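Local atomic coordinates of glycerol Dehydrogenase (Unidentified, PDB entry 5XN8), a protein that probably catalyses the NAD-dependent oxidation of glycerol to dihydroxyacetone at a single metal centre, here occupied by zinc. Residues Thr99-Gly104 against Ala126-Tyr131; Phe33-Asp38 against Arg74-Ile79; Leu297-Cys300 against Gly304-Val307; Gly170-Thr175 against Asp208-Glu213. All coordinates share one frame; numbering follows the deposited sequence.

The four contacts fall into two pairs on opposite sides of the chain's centre. Contacts 1 and 2 belong to the N-terminal alpha/beta part. Strand 31-36 is in its six-stranded parallel sheet, strand 127-131 in a separate antiparallel pair. Their centres lie about 12 Å apart. I103 of contact 1 packs on L76 and I77 of contact 2. Contacts 3 and 4 belong to the helical part, with centres about 11 Å apart, and F299 and C300 pack on L173. Contact 2 comes first along the chain, then 1, 4 and 3. Between the pairs, centres are about 26 to 38 Å apart. One pair therefore lies in the part that probably binds NAD(+), the other on and beside the helix supplying D171 to the zinc.

Contact 1 of 4, residues Thr99-Gly104 against Ala126-Tyr131; sequences TAKAIG and ALSVIY
K101 reaches from helix 94-107 to the start of strand 127-131 and meets L127 and S128. These three residues carry most of the contact. K101 NZ donates a hydrogen bond to L127 O at 3.1 Å. The C=O...N angle is 159°, and NZ lies in the carbonyl plane. The lysine starts with CG beside its own backbone N (chi1 -70°). Its chain is extended from there on, which carries the ammonium group across to the strand. K101 CD passes L127 O at 3.4 Å, so the aliphatic stem also lies close to this oxygen. L127 contributes mainly its backbone, since its side chain starts away from the helix. S128 points toward the helix. Its OG lies 3.7 Å from K101 CB, a contact and not a bond. The hydroxyl has polar partners in D98 O and Y143 OH. D98 is used again by its carboxylate, where OD2 accepts from V129 N. The end of K101 also donates to A122 O, and its bond to S125 O is weak. Carbonyls of A122, S125 and L127, from the loop and the first residue of the strand, thus gather round one ammonium group. The helix and strand segments approach to 7.9 Å between axes, at 111° between their directions. S125, L127 and Y131 probably bind NAD(+), as in a close relative. The contact therefore joins helix 94-107 to the two-stranded antiparallel sheet beside the probable NAD(+) site of an iron-containing alcohol dehydrogenase.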
loop_
_atom_site.group_PDB
_atom_site.type_symbol
_atom_site.label_atom_id
_atom_site.label_comp_id
_atom_site.label_asym_id
_atom_site.label_seq_id
_atom_site.Cartn_x
_atom_site.Cartn_y
_atom_site.Cartn_z
ATOM N N THR A 99 15.819 -17.324 -46.451
ATOM C CA THR A 99 15.863 -17.946 -47.780
ATOM C C THR A 99 14.828 -19.059 -47.940
ATOM O O THR A 99 14.281 -19.247 -49.033
ATOM C CB THR A 99 17.266 -18.506 -48.106
ATOM O OG1 THR A 99 18.231 -17.480 -47.882
ATOM C CG2 THR A 99 17.357 -18.974 -49.551
ATOM N N ALA A 100 14.579 -19.800 -46.865
ATOM C CA ALA A 100 13.533 -20.815 -46.861
ATOM C C ALA A 100 12.134 -20.201 -47.017
ATOM O O ALA A 100 11.271 -20.804 -47.656
ATOM C CB ALA A 100 13.615 -21.654 -45.595
ATOM N N LYS A 101 11.924 -19.016 -46.441
ATOM C CA LYS A 101 10.647 -18.288 -46.565
ATOM C C LYS A 101 10.389 -17.826 -47.987
ATOM O O LYS A 101 9.266 -17.948 -48.493
ATOM C CB LYS A 101 10.611 -17.054 -45.645
ATOM C CG LYS A 101 10.518 -17.353 -44.157
ATOM C CD LYS A 101 10.551 -16.057 -43.359
ATOM C CE LYS A 101 10.803 -16.273 -41.870
ATOM N NZ LYS A 101 11.296 -15.028 -41.219
ATOM N N ALA A 102 11.423 -17.287 -48.617
ATOM C CA ALA A 102 11.350 -16.820 -50.008
ATOM C C ALA A 102 11.024 -17.960 -50.961
ATOM O O ALA A 102 10.142 -17.819 -51.807
ATOM C CB ALA A 102 12.662 -16.147 -50.420
ATOM N N ILE A 103 11.727 -19.084 -50.801
ATOM C CA ILE A 103 11.483 -20.287 -51.612
ATOM C C ILE A 103 10.030 -20.749 -51.468
ATOM O O ILE A 103 9.380 -21.071 -52.465
ATOM C CB ILE A 103 12.444 -21.442 -51.233
ATOM C CG1 ILE A 103 13.892 -21.093 -51.608
ATOM C CG2 ILE A 103 12.065 -22.746 -51.936
ATOM C CD1 ILE A 103 14.928 -21.843 -50.798
ATOM N N GLY A 104 9.529 -20.778 -50.233
ATOM C CA GLY A 104 8.142 -21.161 -49.956
ATOM C C GLY A 104 7.134 -20.218 -50.578
ATOM O O GLY A 104 6.119 -20.663 -51.133
ATOM N N ALA A 126 6.693 -12.661 -41.330
ATOM C CA ALA A 126 6.498 -12.840 -42.766
ATOM C C ALA A 126 7.434 -11.873 -43.486
ATOM O O ALA A 126 6.999 -11.020 -44.258
ATOM C CB ALA A 126 5.047 -12.567 -43.143
ATOM N N LEU A 127 8.729 -12.034 -43.235
ATOM C CA LEU A 127 9.745 -11.087 -43.646
ATOM C C LEU A 127 11.034 -11.830 -43.981
ATOM O O LEU A 127 11.412 -12.788 -43.295
ATOM C CB LEU A 127 9.999 -10.085 -42.520
ATOM C CG LEU A 127 11.093 -9.000 -42.662
ATOM C CD1 LEU A 127 10.821 -7.757 -41.827
ATOM C CD2 LEU A 127 12.469 -9.561 -42.271
ATOM N N SER A 128 11.691 -11.370 -45.041
ATOM C CA SER A 128 13.036 -11.806 -45.381
ATOM C C SER A 128 13.897 -10.576 -45.635
ATOM O O SER A 128 13.449 -9.622 -46.280
ATOM C CB SER A 128 13.021 -12.704 -46.619
ATOM O OG SER A 128 12.486 -13.983 -46.318
ATOM N N VAL A 129 15.122 -10.597 -45.112
ATOM C CA VAL A 129 16.096 -9.537 -45.354
ATOM C C VAL A 129 16.985 -10.008 -46.490
ATOM O O VAL A 129 17.764 -10.949 -46.320
ATOM C CB VAL A 129 16.938 -9.218 -44.102
ATOM C CG1 VAL A 129 17.748 -7.949 -44.326
ATOM C CG2 VAL A 129 16.044 -9.077 -42.871
ATOM N N ILE A 130 16.852 -9.353 -47.647
ATOM C CA ILE A 130 17.552 -9.745 -48.866
ATOM C C ILE A 130 18.872 -8.972 -48.985
ATOM O O ILE A 130 18.919 -7.754 -48.805
ATOM C CB ILE A 130 16.683 -9.526 -50.130
ATOM C CG1 ILE A 130 15.400 -10.372 -50.077
ATOM C CG2 ILE A 130 17.470 -9.824 -51.412
ATOM C CD1 ILE A 130 15.607 -11.866 -49.943
ATOM N N TYR A 131 19.931 -9.713 -49.312
ATOM C CA TYR A 131 21.289 -9.205 -49.435
ATOM C C TYR A 131 21.799 -9.480 -50.842
ATOM O O TYR A 131 21.257 -10.329 -51.548
ATOM C CB TYR A 131 22.173 -9.930 -48.420
ATOM C CG TYR A 131 21.902 -9.530 -46.990
ATOM C CD1 TYR A 131 22.564 -8.446 -46.428
ATOM C CD2 TYR A 131 20.991 -10.233 -46.194
ATOM C CE1 TYR A 131 22.332 -8.061 -45.116
ATOM C CE2 TYR A 131 20.745 -9.851 -44.886
ATOM C CZ TYR A 131 21.418 -8.763 -44.353
ATOM O OH TYR A 131 21.192 -8.378 -43.055
#

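Contact 2 of 4, residues Phe33-Asp38 against Arg74-Ile79; sequences FVIADD and RRLIAI
L76 of helix 70-83 divides its two methyl groups between F33 and I35 of strand 31-36. CD2 meets the tip of the F33 ring, with F33 CZ at 4.0 Å from L76 CD2. CD1 meets the end of the isoleucine, with I35 CD1 at 4.1 Å from L76 CD1. The F33 and L76 side chains cross at about a right angle. F33 has CG opposite its backbone N across the CA-CB bond (chi1 -180°). This stretches the ring out from the strand to the helix. Its far end comes to the helix backbone, where F33 CZ lies 3.5 Å from L76 O. I79 CG2 adds a methyl at the edge of the same ring, 4.2 Å from F33 CE1. I35 takes a different first torsion. Its CG1 sits between the backbone N and the carbonyl carbon (chi1 69°), and CD1 continues outward from it. Beyond L76, I103 of helix 94-107 adds to the apolar layer. No hydrogen bond crosses the contact, so it rests on these apolar groups. The axes of the strand and helix segments come to 10.5 Å, at 147° between their directions. D37 follows the strand as the N-cap of helix 38-54, with OD1 accepting from V40 N. It probably also binds NAD(+), as in a close relative. Strand 31-36 lies between strands 58-63 and 87-92, which helix 70-83 connects. The helix thus covers a strand it does not directly join, a beta-alpha-beta crossover of a Rossmann-like parallel sheet.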
loop_
_atom_site.group_PDB
_atom_site.type_symbol
_atom_site.label_atom_id
_atom_site.label_comp_id
_atom_site.label_asym_id
_atom_site.label_seq_id
_atom_site.Cartn_x
_atom_site.Cartn_y
_atom_site.Cartn_z
ATOM N N PHE A 33 11.959 -30.094 -48.762
ATOM C CA PHE A 33 13.251 -29.640 -49.240
ATOM C C PHE A 33 13.956 -28.936 -48.073
ATOM O O PHE A 33 13.557 -27.846 -47.673
ATOM C CB PHE A 33 13.021 -28.682 -50.407
ATOM C CG PHE A 33 14.271 -28.130 -51.016
ATOM C CD1 PHE A 33 15.005 -28.882 -51.919
ATOM C CD2 PHE A 33 14.690 -26.834 -50.725
ATOM C CE1 PHE A 33 16.150 -28.367 -52.506
ATOM C CE2 PHE A 33 15.829 -26.309 -51.309
ATOM C CZ PHE A 33 16.561 -27.080 -52.201
ATOM N N VAL A 34 14.986 -29.569 -47.526
ATOM C CA VAL A 34 15.656 -29.107 -46.311
ATOM C C VAL A 34 16.948 -28.360 -46.656
ATOM O O VAL A 34 17.770 -28.893 -47.384
ATOM C CB VAL A 34 15.997 -30.305 -45.389
ATOM C CG1 VAL A 34 16.416 -29.831 -44.001
ATOM C CG2 VAL A 34 14.826 -31.269 -45.302
ATOM N N ILE A 35 17.127 -27.142 -46.138
ATOM C CA ILE A 35 18.373 -26.372 -46.368
ATOM C C ILE A 35 19.086 -25.943 -45.084
ATOM O O ILE A 35 18.447 -25.611 -44.076
ATOM C CB ILE A 35 18.159 -25.138 -47.282
ATOM C CG1 ILE A 35 17.321 -24.048 -46.600
ATOM C CG2 ILE A 35 17.499 -25.563 -48.587
ATOM C CD1 ILE A 35 17.218 -22.774 -47.413
ATOM N N ALA A 36 20.417 -25.937 -45.155
ATOM C CA ALA A 36 21.292 -25.519 -44.064
ATOM C C ALA A 36 22.727 -25.332 -44.577
ATOM O O ALA A 36 23.118 -25.942 -45.576
ATOM C CB ALA A 36 21.271 -26.560 -42.957
ATOM N N ASP A 37 23.505 -24.489 -43.895
ATOM C CA ASP A 37 24.947 -24.398 -44.157
ATOM C C ASP A 37 25.634 -25.664 -43.634
ATOM O O ASP A 37 25.017 -26.455 -42.910
ATOM C CB ASP A 37 25.573 -23.096 -43.608
ATOM C CG ASP A 37 25.537 -22.988 -42.076
ATOM O OD1 ASP A 37 25.549 -24.015 -41.371
ATOM O OD2 ASP A 37 25.553 -21.850 -41.563
ATOM N N ASP A 38 26.897 -25.861 -44.006
ATOM C CA ASP A 38 27.596 -27.114 -43.685
ATOM C C ASP A 38 27.768 -27.337 -42.200
ATOM O O ASP A 38 27.630 -28.465 -41.731
ATOM C CB ASP A 38 28.949 -27.206 -44.382
ATOM C CG ASP A 38 28.816 -27.242 -45.878
ATOM O OD1 ASP A 38 28.257 -28.225 -46.435
ATOM O OD2 ASP A 38 29.278 -26.275 -46.496
ATOM N N ARG A 74 17.071 -18.432 -56.318
ATOM C CA ARG A 74 16.806 -19.011 -57.642
ATOM C C ARG A 74 17.606 -20.290 -57.904
ATOM O O ARG A 74 17.112 -21.178 -58.599
ATOM C CB ARG A 74 17.064 -17.982 -58.762
ATOM C CG ARG A 74 16.001 -16.895 -58.964
ATOM C CD ARG A 74 15.172 -16.509 -57.768
ATOM N NE ARG A 74 14.151 -15.521 -58.145
ATOM C CZ ARG A 74 13.697 -14.530 -57.379
ATOM N NH1 ARG A 74 14.155 -14.327 -56.142
ATOM N NH2 ARG A 74 12.769 -13.709 -57.873
ATOM N N ARG A 75 18.819 -20.379 -57.353
ATOM C CA ARG A 75 19.637 -21.593 -57.474
ATOM C C ARG A 75 18.990 -22.773 -56.743
ATOM O O ARG A 75 18.924 -23.875 -57.280
ATOM C CB ARG A 75 21.060 -21.348 -56.938
ATOM C CG ARG A 75 22.074 -22.447 -57.268
ATOM C CD ARG A 75 23.405 -22.228 -56.550
ATOM N NE ARG A 75 23.287 -22.385 -55.094
ATOM C CZ ARG A 75 23.228 -23.545 -54.430
ATOM N NH1 ARG A 75 23.297 -24.717 -55.066
ATOM N NH2 ARG A 75 23.119 -23.537 -53.100
ATOM N N LEU A 76 18.515 -22.527 -55.522
ATOM C CA LEU A 76 17.891 -23.568 -54.687
ATOM C C LEU A 76 16.492 -23.955 -55.174
ATOM O O LEU A 76 16.116 -25.129 -55.095
ATOM C CB LEU A 76 17.828 -23.126 -53.222
ATOM C CG LEU A 76 19.145 -23.116 -52.437
ATOM C CD1 LEU A 76 18.973 -22.372 -51.126
ATOM C CD2 LEU A 76 19.692 -24.523 -52.213
ATOM N N ILE A 77 15.728 -22.974 -55.656
ATOM C CA ILE A 77 14.436 -23.244 -56.300
ATOM C C ILE A 77 14.587 -24.226 -57.458
ATOM O O ILE A 77 13.821 -25.185 -57.552
ATOM C CB ILE A 77 13.742 -21.934 -56.768
ATOM C CG1 ILE A 77 13.169 -21.199 -55.547
ATOM C CG2 ILE A 77 12.610 -22.219 -57.755
ATOM C CD1 ILE A 77 12.821 -19.748 -55.791
ATOM N N ALA A 78 15.577 -23.986 -58.324
ATOM C CA ALA A 78 15.857 -24.864 -59.465
ATOM C C ALA A 78 16.106 -26.310 -59.043
ATOM O O ALA A 78 15.633 -27.228 -59.704
ATOM C CB ALA A 78 17.041 -24.337 -60.269
ATOM N N ILE A 79 16.825 -26.508 -57.940
ATOM C CA ILE A 79 17.075 -27.857 -57.401
ATOM C C ILE A 79 15.800 -28.422 -56.769
ATOM O O ILE A 79 15.518 -29.611 -56.900
ATOM C CB ILE A 79 18.228 -27.895 -56.358
ATOM C CG1 ILE A 79 19.535 -27.337 -56.939
ATOM C CG2 ILE A 79 18.469 -29.330 -55.895
ATOM C CD1 ILE A 79 20.618 -27.069 -55.907
#

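Contact 3 of 4, residues Leu297-Cys300 against Gly304-Val307; sequences LGFC and GLPV
Helix 290-303 ends in a Schellman-type C-terminal cap, built round C300, G304 and L305. G304 is the first residue to leave the helix, and its positive phi (108°) turns the chain back. L305 N then bonds to C300 O at 2.8 Å, the six-to-one hydrogen bond of that motif. It is nearly straight, with an angle of 178° at the hydrogen. G304 N donates to the same oxygen at 2.9 Å and is more bent. The two donors reach C300 O from opposite faces of the carbonyl plane. One oxygen is thus gripped twice at the helix end. An apolar contact closes the turn, as is usual in this motif. C300 CB lies 3.9 Å from L305 CB. L305 CD1 also reaches F299 CE2 obliquely. The chain then runs back along the helix past P306, and V307 N is taken by Q311 OE1. V307 turns toward the helix, and L297 CD2 lies 3.9 Å from both V307 CB and V307 CG1. Helices 162-185, 271-285 and 345-363 cover the surrounding side chains. The closest apolar approach is V307 CG1 to C300 CB, at 3.5 Å.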
loop_
_atom_site.group_PDB
_atom_site.type_symbol
_atom_site.label_atom_id
_atom_site.label_comp_id
_atom_site.label_asym_id
_atom_site.label_seq_id
_atom_site.Cartn_x
_atom_site.Cartn_y
_atom_site.Cartn_z
ATOM N N LEU A 297 18.793 0.363 -18.137
ATOM C CA LEU A 297 20.238 0.439 -17.948
ATOM C C LEU A 297 20.743 -0.726 -17.083
ATOM O O LEU A 297 21.726 -1.396 -17.436
ATOM C CB LEU A 297 20.623 1.758 -17.272
ATOM C CG LEU A 297 20.625 3.040 -18.092
ATOM C CD1 LEU A 297 20.819 4.218 -17.153
ATOM C CD2 LEU A 297 21.685 3.039 -19.205
ATOM N N GLY A 298 20.055 -0.956 -15.964
ATOM C CA GLY A 298 20.369 -2.046 -15.051
ATOM C C GLY A 298 20.284 -3.409 -15.685
ATOM O O GLY A 298 21.159 -4.239 -15.477
ATOM N N PHE A 299 19.245 -3.627 -16.481
ATOM C CA PHE A 299 19.092 -4.871 -17.243
ATOM C C PHE A 299 20.236 -5.051 -18.233
ATOM O O PHE A 299 20.897 -6.099 -18.225
ATOM C CB PHE A 299 17.751 -4.902 -17.980
ATOM C CG PHE A 299 17.584 -6.090 -18.884
ATOM C CD1 PHE A 299 17.185 -7.319 -18.368
ATOM C CD2 PHE A 299 17.820 -5.984 -20.253
ATOM C CE1 PHE A 299 17.059 -8.429 -19.184
ATOM C CE2 PHE A 299 17.679 -7.085 -21.080
ATOM C CZ PHE A 299 17.302 -8.310 -20.542
ATOM N N CYS A 300 20.459 -4.037 -19.073
ATOM C CA CYS A 300 21.522 -4.070 -20.089
ATOM C C CYS A 300 22.931 -4.328 -19.507
ATOM O O CYS A 300 23.645 -5.195 -19.996
ATOM C CB CYS A 300 21.528 -2.771 -20.922
ATOM S SG CYS A 300 20.231 -2.601 -22.161
ATOM N N GLY A 304 24.931 -7.773 -20.320
ATOM C CA GLY A 304 26.059 -7.505 -21.226
ATOM C C GLY A 304 25.699 -6.852 -22.547
ATOM O O GLY A 304 26.233 -7.217 -23.592
ATOM N N LEU A 305 24.805 -5.865 -22.495
ATOM C CA LEU A 305 24.364 -5.120 -23.673
ATOM C C LEU A 305 24.884 -3.688 -23.606
ATOM O O LEU A 305 24.999 -3.130 -22.521
ATOM C CB LEU A 305 22.836 -5.116 -23.750
ATOM C CG LEU A 305 22.176 -6.427 -24.171
ATOM C CD1 LEU A 305 20.688 -6.385 -23.840
ATOM C CD2 LEU A 305 22.402 -6.700 -25.654
ATOM N N PRO A 306 25.200 -3.084 -24.765
ATOM C CA PRO A 306 25.846 -1.759 -24.770
ATOM C C PRO A 306 24.941 -0.624 -24.318
ATOM O O PRO A 306 23.837 -0.497 -24.829
ATOM C CB PRO A 306 26.238 -1.566 -26.235
ATOM C CG PRO A 306 25.285 -2.395 -26.983
ATOM C CD PRO A 306 25.033 -3.601 -26.130
ATOM N N VAL A 307 25.400 0.183 -23.364
ATOM C CA VAL A 307 24.661 1.378 -22.907
ATOM C C VAL A 307 25.384 2.696 -23.242
ATOM O O VAL A 307 24.926 3.765 -22.870
ATOM C CB VAL A 307 24.337 1.307 -21.398
ATOM C CG1 VAL A 307 23.425 0.124 -21.111
ATOM C CG2 VAL A 307 25.593 1.207 -20.548
#

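Contact 4 of 4, residues Gly170-Thr175 against Asp208-Glu213; sequences GDALST and DTLLAE. With ZN (zinc ion), chain E.
L210 of helix 197-223 presses one methyl, CD1, on helix 162-185 at A172 and L173. CD1 lies 3.3 Å from L173 N, over the backbone. It also meets L173 CB at 3.8 Å and A172 CB at 4.1 Å. L210 CG is beside its own backbone N (chi1 -70°), and the chain extends from there to the facing helix. Around these residues, I233 of helix 228-247 packs on L210. L173 itself packs on V296, F299 and C300 of helix 290-303. D171, which points away from L210, carries the metal. Its OD1 binds the zinc ion at 2.1 Å, and a water binds the metal at the same distance. H254 and H271 complete the site. The other carboxylate oxygen, OD2, accepts from D121 N, which helps fix the rotation of the group. D121 probably binds glycerol, as in a close relative, where manganese takes the metal position. Helix 162-185 therefore has an apolar side in the helical packing and a polar side at the metal. The L210 contact is purely apolar and has no hydrogen bonds, while D171 on the same helix as A172 and L173 gives its oxygens to the zinc and to D121 N.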
loop_
_atom_site.group_PDB
_atom_site.type_symbol
_atom_site.label_atom_id
_atom_site.label_comp_id
_atom_site.label_asym_id
_atom_site.label_seq_id
_atom_site.Cartn_x
_atom_site.Cartn_y
_atom_site.Cartn_z
ATOM N N GLY A 170 18.335 -8.239 -26.236
ATOM C CA GLY A 170 18.454 -6.846 -26.658
ATOM C C GLY A 170 17.463 -6.465 -27.735
ATOM O O GLY A 170 16.945 -5.358 -27.728
ATOM N N ASP A 171 17.215 -7.383 -28.669
ATOM C CA ASP A 171 16.227 -7.189 -29.741
ATOM C C ASP A 171 14.811 -7.210 -29.179
ATOM O O ASP A 171 13.930 -6.477 -29.646
ATOM C CB ASP A 171 16.400 -8.293 -30.802
ATOM C CG ASP A 171 15.688 -7.998 -32.120
ATOM O OD1 ASP A 171 15.547 -6.832 -32.536
ATOM O OD2 ASP A 171 15.290 -8.975 -32.785
ATOM N N ALA A 172 14.607 -8.046 -28.169
ATOM C CA ALA A 172 13.303 -8.242 -27.543
ATOM C C ALA A 172 12.928 -7.123 -26.574
ATOM O O ALA A 172 11.747 -6.774 -26.458
ATOM C CB ALA A 172 13.275 -9.587 -26.830
ATOM N N LEU A 173 13.926 -6.575 -25.881
ATOM C CA LEU A 173 13.761 -5.422 -24.974
ATOM C C LEU A 173 13.125 -4.204 -25.644
ATOM O O LEU A 173 12.415 -3.441 -24.997
ATOM C CB LEU A 173 15.134 -5.030 -24.386
ATOM C CG LEU A 173 15.282 -3.801 -23.478
ATOM C CD1 LEU A 173 15.082 -4.137 -22.014
ATOM C CD2 LEU A 173 16.644 -3.166 -23.675
ATOM N N SER A 174 13.373 -4.022 -26.934
ATOM C CA SER A 174 12.775 -2.923 -27.698
ATOM C C SER A 174 11.293 -3.076 -28.015
ATOM O O SER A 174 10.660 -2.115 -28.441
ATOM C CB SER A 174 13.473 -2.806 -29.043
ATOM O OG SER A 174 13.054 -3.862 -29.897
ATOM N N THR A 175 10.749 -4.278 -27.870
ATOM C CA THR A 175 9.438 -4.591 -28.446
ATOM C C THR A 175 8.313 -3.843 -27.771
ATOM O O THR A 175 7.494 -3.227 -28.455
ATOM C CB THR A 175 9.183 -6.110 -28.423
ATOM O OG1 THR A 175 10.235 -6.756 -29.139
ATOM C CG2 THR A 175 7.865 -6.454 -29.072
ATOM N N ASP A 208 8.316 -7.777 -19.445
ATOM C CA ASP A 208 8.265 -8.257 -18.049
ATOM C C ASP A 208 8.989 -9.587 -17.874
ATOM O O ASP A 208 9.552 -9.855 -16.814
ATOM C CB ASP A 208 6.817 -8.412 -17.545
ATOM C CG ASP A 208 6.060 -7.082 -17.477
ATOM O OD1 ASP A 208 6.680 -6.015 -17.238
ATOM O OD2 ASP A 208 4.823 -7.111 -17.659
ATOM N N THR A 209 8.938 -10.426 -18.902
ATOM C CA THR A 209 9.641 -11.711 -18.908
ATOM C C THR A 209 11.161 -11.517 -18.928
ATOM O O THR A 209 11.871 -12.207 -18.210
ATOM C CB THR A 209 9.195 -12.595 -20.094
ATOM O OG1 THR A 209 7.785 -12.798 -20.024
ATOM C CG2 THR A 209 9.883 -13.947 -20.072
ATOM N N LEU A 210 11.657 -10.576 -19.724
ATOM C CA LEU A 210 13.102 -10.259 -19.713
ATOM C C LEU A 210 13.580 -9.858 -18.319
ATOM O O LEU A 210 14.589 -10.374 -17.848
ATOM C CB LEU A 210 13.452 -9.149 -20.691
ATOM C CG LEU A 210 13.368 -9.443 -22.176
ATOM C CD1 LEU A 210 13.606 -8.180 -22.983
ATOM C CD2 LEU A 210 14.354 -10.514 -22.575
ATOM N N LEU A 211 12.841 -8.974 -17.655
ATOM C CA LEU A 211 13.194 -8.519 -16.309
ATOM C C LEU A 211 13.108 -9.642 -15.274
ATOM O O LEU A 211 13.979 -9.770 -14.413
ATOM C CB LEU A 211 12.317 -7.340 -15.875
ATOM C CG LEU A 211 12.334 -6.080 -16.764
ATOM C CD1 LEU A 211 11.414 -5.026 -16.143
ATOM C CD2 LEU A 211 13.750 -5.536 -17.011
ATOM N N ALA A 212 12.074 -10.469 -15.375
ATOM C CA ALA A 212 11.891 -11.575 -14.448
ATOM C C ALA A 212 12.884 -12.720 -14.673
ATOM O O ALA A 212 13.448 -13.245 -13.719
ATOM C CB ALA A 212 10.462 -12.093 -14.539
ATOM N N GLU A 213 13.079 -13.102 -15.936
ATOM C CA GLU A 213 13.778 -14.340 -16.302
ATOM C C GLU A 213 15.141 -14.162 -16.970
ATOM O O GLU A 213 15.881 -15.129 -17.095
ATOM C CB GLU A 213 12.895 -15.164 -17.257
ATOM C CG GLU A 213 11.462 -15.399 -16.784
ATOM C CD GLU A 213 11.341 -16.253 -15.532
ATOM O OE1 GLU A 213 12.269 -17.024 -15.239
ATOM O OE2 GLU A 213 10.290 -16.161 -14.850
HETATM ZN ZN ZN E . 15.037 -6.495 -34.527
HETATM O O HOH W 1 14.394 -6.094 -36.529
#